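Local coordinates for aluminum resistance protein (Clostridium novyi, PDB 3I16) that is probably a pyridoxal-phosphate-dependent carbon-sulfur lyase of the methionine gamma-lyase family, associated with aluminium resistance, at residues P370-A382 against I389-Y401. Residues are numbered along the deposited sequence; the frame is centred on the assembly and turned at random.
Sequences PGYTDQVIMAAGA and IELSADAPIREPY
Ala379 and Ala393 sit side by side as a hydrogen-bonded antiparallel pair, drawn closer together than Ile377 and Ala395. Ala379 N reaches Ala393 O at 2.6 Å and nearly straight (171°), Ala393 N returns the bond to Ala379 O at 3.1 Å, and the two CB atoms touch at 4.0 Å. Beside Ala395, Ile377 CG2 rests 3.9 Å from Ile397 CD1, and both isoleucines lean on Ile346 of helix 342-354, which packs against this apolar face. On the other face Met378, a selenomethionine, fully extended with CG anti to its backbone N (chi1 -173°), runs alongside Asp394 and brings CE to 3.7 Å from Ser392 CB. Its side chain lies about 8 Å from the bound pyridoxal phosphate. The Asp394 carboxylate is held by Tyr188 and, weakly, Gln406. At one buried end two waters link Gly381 N and O to Leu391 O. The looser, partly solvent-exposed end has Asp374 OD2 in plane at the Arg398 guanidinium edge, yet the salt bridge to NH1 is long at 3.9 Å; a water binds Ile397 O and, weakly, OD2. Backbone bonding and apolar contact thus secure this strand pair of the C-terminal antiparallel sheet, while the distant charge pair probably contributes little.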
ATOM      1  N   PRO B 370       1.955   7.617 -26.451  1.00 45.21           N
ATOM      2  CA  PRO B 370       3.101   6.708 -26.631  1.00 45.75           C
ATOM      3  C   PRO B 370       2.744   5.418 -27.396  1.00 45.31           C
ATOM      4  O   PRO B 370       1.897   4.632 -26.941  1.00 43.86           O
ATOM      5  CB  PRO B 370       3.536   6.382 -25.186  1.00 45.65           C
ATOM      6  CG  PRO B 370       3.097   7.525 -24.386  1.00 45.11           C
ATOM      7  CD  PRO B 370       1.846   8.072 -25.049  1.00 45.54           C
ATOM      8  N   GLY B 371       3.374   5.257 -28.563  1.00 44.80           N
ATOM      9  CA  GLY B 371       3.201   4.089 -29.419  1.00 44.88           C
ATOM     10  C   GLY B 371       2.310   4.239 -30.640  1.00 44.01           C
ATOM     11  O   GLY B 371       2.096   3.258 -31.338  1.00 44.07           O
ATOM     12  N   TYR B 372       1.804   5.438 -30.925  1.00 44.33           N
ATOM     13  CA  TYR B 372       0.892   5.625 -32.074  1.00 44.10           C
ATOM     14  C   TYR B 372       1.404   6.636 -33.095  1.00 44.60           C
ATOM     15  O   TYR B 372       2.191   7.519 -32.756  1.00 44.48           O
ATOM     16  CB  TYR B 372      -0.516   6.003 -31.582  1.00 43.66           C
ATOM     17  CG  TYR B 372      -1.089   4.959 -30.655  1.00 41.28           C
ATOM     18  CD1 TYR B 372      -0.774   4.965 -29.295  1.00 39.56           C
ATOM     19  CD2 TYR B 372      -1.904   3.937 -31.140  1.00 41.20           C
ATOM     20  CE1 TYR B 372      -1.264   3.986 -28.436  1.00 41.13           C
ATOM     21  CE2 TYR B 372      -2.413   2.952 -30.286  1.00 39.70           C
ATOM     22  CZ  TYR B 372      -2.091   2.987 -28.935  1.00 40.55           C
ATOM     23  OH  TYR B 372      -2.580   2.030 -28.076  1.00 44.15           O
ATOM     24  N   THR B 373       0.941   6.494 -34.341  1.00 45.23           N
ATOM     25  CA  THR B 373       1.330   7.381 -35.444  1.00 46.11           C
ATOM     26  C   THR B 373       0.557   8.674 -35.412  1.00 45.66           C
ATOM     27  O   THR B 373       1.147   9.736 -35.226  1.00 48.60           O
ATOM     28  CB  THR B 373       1.089   6.738 -36.832  1.00 47.10           C
ATOM     29  OG1 THR B 373       1.979   5.627 -37.009  1.00 52.38           O
ATOM     30  CG2 THR B 373       1.318   7.774 -37.954  1.00 48.49           C
ATOM     31  N   ASP B 374      -0.757   8.589 -35.627  1.00 43.74           N
ATOM     32  CA  ASP B 374      -1.632   9.755 -35.594  1.00 40.97           C
ATOM     33  C   ASP B 374      -2.046  10.069 -34.166  1.00 38.82           C
ATOM     34  O   ASP B 374      -1.762   9.308 -33.230  1.00 38.29           O
ATOM     35  CB  ASP B 374      -2.886   9.523 -36.429  1.00 40.80           C
ATOM     36  CG  ASP B 374      -2.584   9.366 -37.888  1.00 44.92           C
ATOM     37  OD1 ASP B 374      -1.400   9.550 -38.260  1.00 51.20           O
ATOM     38  OD2 ASP B 374      -3.534   9.073 -38.660  1.00 43.53           O
ATOM     39  N   GLN B 375      -2.678  11.227 -34.006  1.00 37.29           N
ATOM     40  CA  GLN B 375      -3.192  11.623 -32.710  1.00 36.05           C
ATOM     41  C   GLN B 375      -4.544  10.962 -32.493  1.00 35.21           C
ATOM     42  O   GLN B 375      -5.419  10.955 -33.381  1.00 32.88           O
ATOM     43  CB  GLN B 375      -3.295  13.136 -32.549  1.00 33.88           C
ATOM     44  CG  GLN B 375      -1.935  13.788 -32.343  1.00 33.21           C
ATOM     45  CD  GLN B 375      -2.029  15.185 -31.785  1.00 35.91           C
ATOM     46  OE1 GLN B 375      -3.098  15.799 -31.779  1.00 30.67           O
ATOM     47  NE2 GLN B 375      -0.903  15.699 -31.306  1.00 37.44           N
ATOM     48  N   VAL B 376      -4.675  10.416 -31.292  1.00 34.54           N
ATOM     49  CA  VAL B 376      -5.867   9.736 -30.859  1.00 34.89           C
ATOM     50  C   VAL B 376      -6.483  10.478 -29.673  1.00 33.81           C
ATOM     51  O   VAL B 376      -5.780  11.022 -28.814  1.00 34.24           O
ATOM     52  CB  VAL B 376      -5.532   8.313 -30.403  1.00 35.83           C
ATOM     53  CG1 VAL B 376      -6.829   7.535 -30.155  1.00 36.36           C
ATOM     54  CG2 VAL B 376      -4.644   7.610 -31.444  1.00 31.78           C
ATOM     55  N   ILE B 377      -7.803  10.511 -29.659  1.00 33.03           N
ATOM     56  CA  ILE B 377      -8.570  11.071 -28.565  1.00 30.84           C
ATOM     57  C   ILE B 377      -9.025   9.873 -27.736  1.00 29.72           C
ATOM     58  O   ILE B 377      -9.463   8.875 -28.309  1.00 29.14           O
ATOM     59  CB  ILE B 377      -9.751  11.899 -29.080  1.00 30.06           C
ATOM     60  CG1 ILE B 377     -10.535  12.482 -27.901  1.00 29.01           C
ATOM     61  CG2 ILE B 377     -10.646  11.073 -29.971  1.00 30.72           C
ATOM     62  CD1 ILE B 377     -11.538  13.458 -28.312  1.00 18.52           C
HETATM   63  N   MSE B 378      -8.839   9.919 -26.414  1.00 27.31           N
HETATM   64  CA  MSE B 378      -9.310   8.840 -25.558  1.00 28.18           C
HETATM   65  C   MSE B 378     -10.213   9.395 -24.448  1.00 27.37           C
HETATM   66  O   MSE B 378      -9.908  10.428 -23.852  1.00 28.69           O
HETATM   67  CB  MSE B 378      -8.165   7.993 -24.951  1.00 30.10           C
HETATM   68  CG  MSE B 378      -8.718   6.715 -24.161  1.00 38.72           C
HETATM   69 SE   MSE B 378      -7.432   5.404 -23.319  0.75 61.75          SE
HETATM   70  CE  MSE B 378      -8.695   4.088 -22.541  1.00 41.56           C
ATOM     71  N   ALA B 379     -11.350   8.735 -24.229  1.00 23.96           N
ATOM     72  CA  ALA B 379     -12.222   9.012 -23.102  1.00 20.91           C
ATOM     73  C   ALA B 379     -11.766   7.966 -22.104  1.00 21.22           C
ATOM     74  O   ALA B 379     -11.810   6.765 -22.408  1.00 17.79           O
ATOM     75  CB  ALA B 379     -13.668   8.788 -23.475  1.00 21.40           C
ATOM     76  N   ALA B 380     -11.302   8.383 -20.929  1.00 21.36           N
ATOM     77  CA  ALA B 380     -10.819   7.411 -19.942  1.00 23.23           C
ATOM     78  C   ALA B 380     -11.012   7.843 -18.462  1.00 24.70           C
ATOM     79  O   ALA B 380     -10.063   7.850 -17.675  1.00 28.09           O
ATOM     80  CB  ALA B 380      -9.361   7.110 -20.223  1.00 24.10           C
ATOM     81  N   GLY B 381     -12.237   8.180 -18.075  1.00 22.11           N
ATOM     82  CA  GLY B 381     -12.514   8.598 -16.697  1.00 20.06           C
ATOM     83  C   GLY B 381     -12.572   7.388 -15.788  1.00 18.88           C
ATOM     84  O   GLY B 381     -13.660   6.948 -15.405  1.00 17.40           O
ATOM     85  N   ALA B 382     -11.401   6.924 -15.364  1.00 15.60           N
ATOM     86  CA  ALA B 382     -11.274   5.633 -14.698  1.00 15.31           C
ATOM     87  C   ALA B 382     -10.620   5.611 -13.308  1.00 14.58           C
ATOM     88  O   ALA B 382      -9.832   6.480 -12.959  1.00 11.62           O
ATOM     89  CB  ALA B 382     -10.493   4.714 -15.642  1.00 13.81           C
ATOM     90  N   ILE B 389     -11.163  -1.853 -19.536  1.00 18.01           N
ATOM     91  CA  ILE B 389     -12.265  -2.685 -19.067  1.00 15.70           C
ATOM     92  C   ILE B 389     -13.253  -1.736 -18.349  1.00 15.56           C
ATOM     93  O   ILE B 389     -14.394  -2.112 -18.092  1.00 16.35           O
ATOM     94  CB  ILE B 389     -11.818  -3.877 -18.172  1.00 14.05           C
ATOM     95  CG1 ILE B 389     -12.979  -4.863 -17.960  1.00 18.47           C
ATOM     96  CG2 ILE B 389     -11.251  -3.401 -16.852  1.00 19.28           C
ATOM     97  CD1 ILE B 389     -13.606  -5.425 -19.254  1.00 12.78           C
ATOM     98  N   GLU B 390     -12.811  -0.522 -18.017  1.00 14.05           N
ATOM     99  CA  GLU B 390     -13.706   0.532 -17.522  1.00 16.60           C
ATOM    100  C   GLU B 390     -14.185   1.261 -18.760  1.00 17.00           C
ATOM    101  O   GLU B 390     -13.457   1.283 -19.751  1.00 17.95           O
ATOM    102  CB  GLU B 390     -13.002   1.526 -16.589  1.00 17.80           C
ATOM    103  CG  GLU B 390     -12.508   0.865 -15.299  1.00 11.76           C
ATOM    104  CD  GLU B 390     -11.947   1.832 -14.307  1.00 13.81           C
ATOM    105  OE1 GLU B 390     -12.680   2.764 -13.904  1.00 16.59           O
ATOM    106  OE2 GLU B 390     -10.782   1.633 -13.857  1.00 19.06           O
ATOM    107  N   LEU B 391     -15.399   1.822 -18.712  1.00 16.58           N
ATOM    108  CA  LEU B 391     -15.974   2.512 -19.857  1.00 15.28           C
ATOM    109  C   LEU B 391     -14.977   3.509 -20.408  1.00 15.30           C
ATOM    110  O   LEU B 391     -14.487   4.374 -19.685  1.00 14.17           O
ATOM    111  CB  LEU B 391     -17.279   3.240 -19.495  1.00 16.39           C
ATOM    112  CG  LEU B 391     -18.004   3.906 -20.682  1.00 15.56           C
ATOM    113  CD1 LEU B 391     -18.441   2.880 -21.738  1.00 13.21           C
ATOM    114  CD2 LEU B 391     -19.219   4.753 -20.239  1.00 15.32           C
ATOM    115  N   SER B 392     -14.701   3.390 -21.701  1.00 14.85           N
ATOM    116  CA  SER B 392     -13.717   4.226 -22.370  1.00 15.32           C
ATOM    117  C   SER B 392     -14.010   4.226 -23.867  1.00 15.50           C
ATOM    118  O   SER B 392     -14.780   3.391 -24.364  1.00 16.14           O
ATOM    119  CB  SER B 392     -12.323   3.643 -22.110  1.00 15.91           C
ATOM    120  OG  SER B 392     -12.313   2.259 -22.442  1.00 20.57           O
ATOM    121  N   ALA B 393     -13.430   5.183 -24.579  1.00 16.65           N
ATOM    122  CA  ALA B 393     -13.586   5.286 -26.018  1.00 15.53           C
ATOM    123  C   ALA B 393     -12.324   5.902 -26.565  1.00 17.46           C
ATOM    124  O   ALA B 393     -11.788   6.839 -25.946  1.00 15.50           O
ATOM    125  CB  ALA B 393     -14.754   6.192 -26.387  1.00 16.09           C
ATOM    126  N   ASP B 394     -11.867   5.417 -27.722  1.00 17.87           N
ATOM    127  CA  ASP B 394     -10.693   5.996 -28.381  1.00 20.35           C
ATOM    128  C   ASP B 394     -10.860   6.022 -29.898  1.00 22.82           C
ATOM    129  O   ASP B 394     -11.610   5.213 -30.462  1.00 18.75           O
ATOM    130  CB  ASP B 394      -9.383   5.405 -27.871  1.00 22.33           C
ATOM    131  CG  ASP B 394      -9.452   3.942 -27.628  1.00 30.19           C
ATOM    132  OD1 ASP B 394      -9.426   3.175 -28.596  1.00 37.81           O
ATOM    133  OD2 ASP B 394      -9.501   3.557 -26.446  1.00 46.75           O
ATOM    134  N   ALA B 395     -10.232   7.008 -30.545  1.00 22.57           N
ATOM    135  CA  ALA B 395     -10.441   7.215 -31.970  1.00 23.77           C
ATOM    136  C   ALA B 395      -9.360   8.008 -32.674  1.00 27.91           C
ATOM    137  O   ALA B 395      -9.322   9.246 -32.507  1.00 28.83           O
ATOM    138  CB  ALA B 395     -11.739   7.937 -32.168  1.00 25.42           C
ATOM    139  N   PRO B 396      -8.516   7.326 -33.497  1.00 29.33           N
ATOM    140  CA  PRO B 396      -7.507   8.015 -34.314  1.00 27.94           C
ATOM    141  C   PRO B 396      -8.173   9.078 -35.141  1.00 28.46           C
ATOM    142  O   PRO B 396      -9.232   8.814 -35.731  1.00 27.53           O
ATOM    143  CB  PRO B 396      -6.984   6.909 -35.228  1.00 30.70           C
ATOM    144  CG  PRO B 396      -7.166   5.660 -34.449  1.00 31.43           C
ATOM    145  CD  PRO B 396      -8.392   5.856 -33.604  1.00 29.66           C
ATOM    146  N   ILE B 397      -7.589  10.272 -35.195  1.00 28.48           N
ATOM    147  CA  ILE B 397      -8.218  11.365 -35.952  1.00 28.23           C
ATOM    148  C   ILE B 397      -7.889  11.275 -37.450  1.00 30.61           C
ATOM    149  O   ILE B 397      -6.896  11.841 -37.920  1.00 32.37           O
ATOM    150  CB  ILE B 397      -7.845  12.767 -35.402  1.00 27.37           C
ATOM    151  CG1 ILE B 397      -8.101  12.852 -33.885  1.00 27.53           C
ATOM    152  CG2 ILE B 397      -8.643  13.814 -36.133  1.00 24.10           C
ATOM    153  CD1 ILE B 397      -9.487  12.452 -33.469  1.00 24.72           C
ATOM    154  N   ARG B 398      -8.751  10.579 -38.190  1.00 30.24           N
ATOM    155  CA  ARG B 398      -8.573  10.362 -39.624  1.00 29.84           C
ATOM    156  C   ARG B 398      -9.847   9.760 -40.184  1.00 29.67           C
ATOM    157  O   ARG B 398     -10.647   9.207 -39.438  1.00 28.56           O
ATOM    158  CB  ARG B 398      -7.425   9.393 -39.871  1.00 29.60           C
ATOM    159  CG  ARG B 398      -7.697   8.024 -39.337  1.00 31.08           C
ATOM    160  CD  ARG B 398      -6.430   7.278 -39.086  1.00 31.28           C
ATOM    161  NE  ARG B 398      -6.733   5.900 -38.708  1.00 36.36           N
ATOM    162  CZ  ARG B 398      -5.862   5.033 -38.188  1.00 38.22           C
ATOM    163  NH1 ARG B 398      -4.602   5.389 -37.941  1.00 44.29           N
ATOM    164  NH2 ARG B 398      -6.265   3.797 -37.888  1.00 38.85           N
ATOM    165  N   GLU B 399     -10.027   9.878 -41.497  1.00 29.46           N
ATOM    166  CA  GLU B 399     -11.189   9.315 -42.169  1.00 29.08           C
ATOM    167  C   GLU B 399     -11.079   7.797 -42.113  1.00 26.31           C
ATOM    168  O   GLU B 399      -9.972   7.255 -42.132  1.00 27.52           O
ATOM    169  CB  GLU B 399     -11.244   9.759 -43.629  1.00 29.29           C
ATOM    170  CG  GLU B 399     -11.528  11.216 -43.842  1.00 32.69           C
ATOM    171  CD  GLU B 399     -11.174  11.662 -45.249  1.00 47.44           C
ATOM    172  OE1 GLU B 399     -10.093  11.251 -45.748  1.00 57.31           O
ATOM    173  OE2 GLU B 399     -11.948  12.443 -45.851  1.00 51.56           O
ATOM    174  N   PRO B 400     -12.214   7.105 -42.025  1.00 24.16           N
ATOM    175  CA  PRO B 400     -13.605   7.566 -41.984  1.00 23.95           C
ATOM    176  C   PRO B 400     -14.133   7.928 -40.566  1.00 22.32           C
ATOM    177  O   PRO B 400     -15.355   7.941 -40.341  1.00 21.31           O
ATOM    178  CB  PRO B 400     -14.368   6.372 -42.572  1.00 24.01           C
ATOM    179  CG  PRO B 400     -13.436   5.191 -42.429  1.00 25.35           C
ATOM    180  CD  PRO B 400     -12.135   5.646 -41.866  1.00 24.43           C
ATOM    181  N   TYR B 401     -13.222   8.228 -39.637  1.00 20.77           N
ATOM    182  CA  TYR B 401     -13.580   8.649 -38.273  1.00 20.16           C
ATOM    183  C   TYR B 401     -14.343   7.571 -37.520  1.00 16.88           C
ATOM    184  O   TYR B 401     -15.537   7.679 -37.283  1.00 19.59           O
ATOM    185  CB  TYR B 401     -14.345   9.989 -38.285  1.00 21.30           C
ATOM    186  CG  TYR B 401     -13.569  11.058 -39.018  1.00 24.80           C
ATOM    187  CD1 TYR B 401     -12.359  11.524 -38.513  1.00 29.49           C
ATOM    188  CD2 TYR B 401     -14.037  11.598 -40.213  1.00 30.26           C
ATOM    189  CE1 TYR B 401     -11.614  12.485 -39.190  1.00 33.92           C
ATOM    190  CE2 TYR B 401     -13.314  12.564 -40.890  1.00 31.67           C
ATOM    191  CZ  TYR B 401     -12.100  13.003 -40.378  1.00 37.35           C
ATOM    192  OH  TYR B 401     -11.374  13.966 -41.047  1.00 40.49           O
TER
HETATM  193  O   HOH W   1      -4.195  11.892 -39.119  1.00 24.57           O
HETATM  194  O   HOH W   2     -15.223   5.032 -16.816  1.00 10.33           O
HETATM  195  O   HOH W   3     -14.317   6.973 -19.937  1.00 19.65           O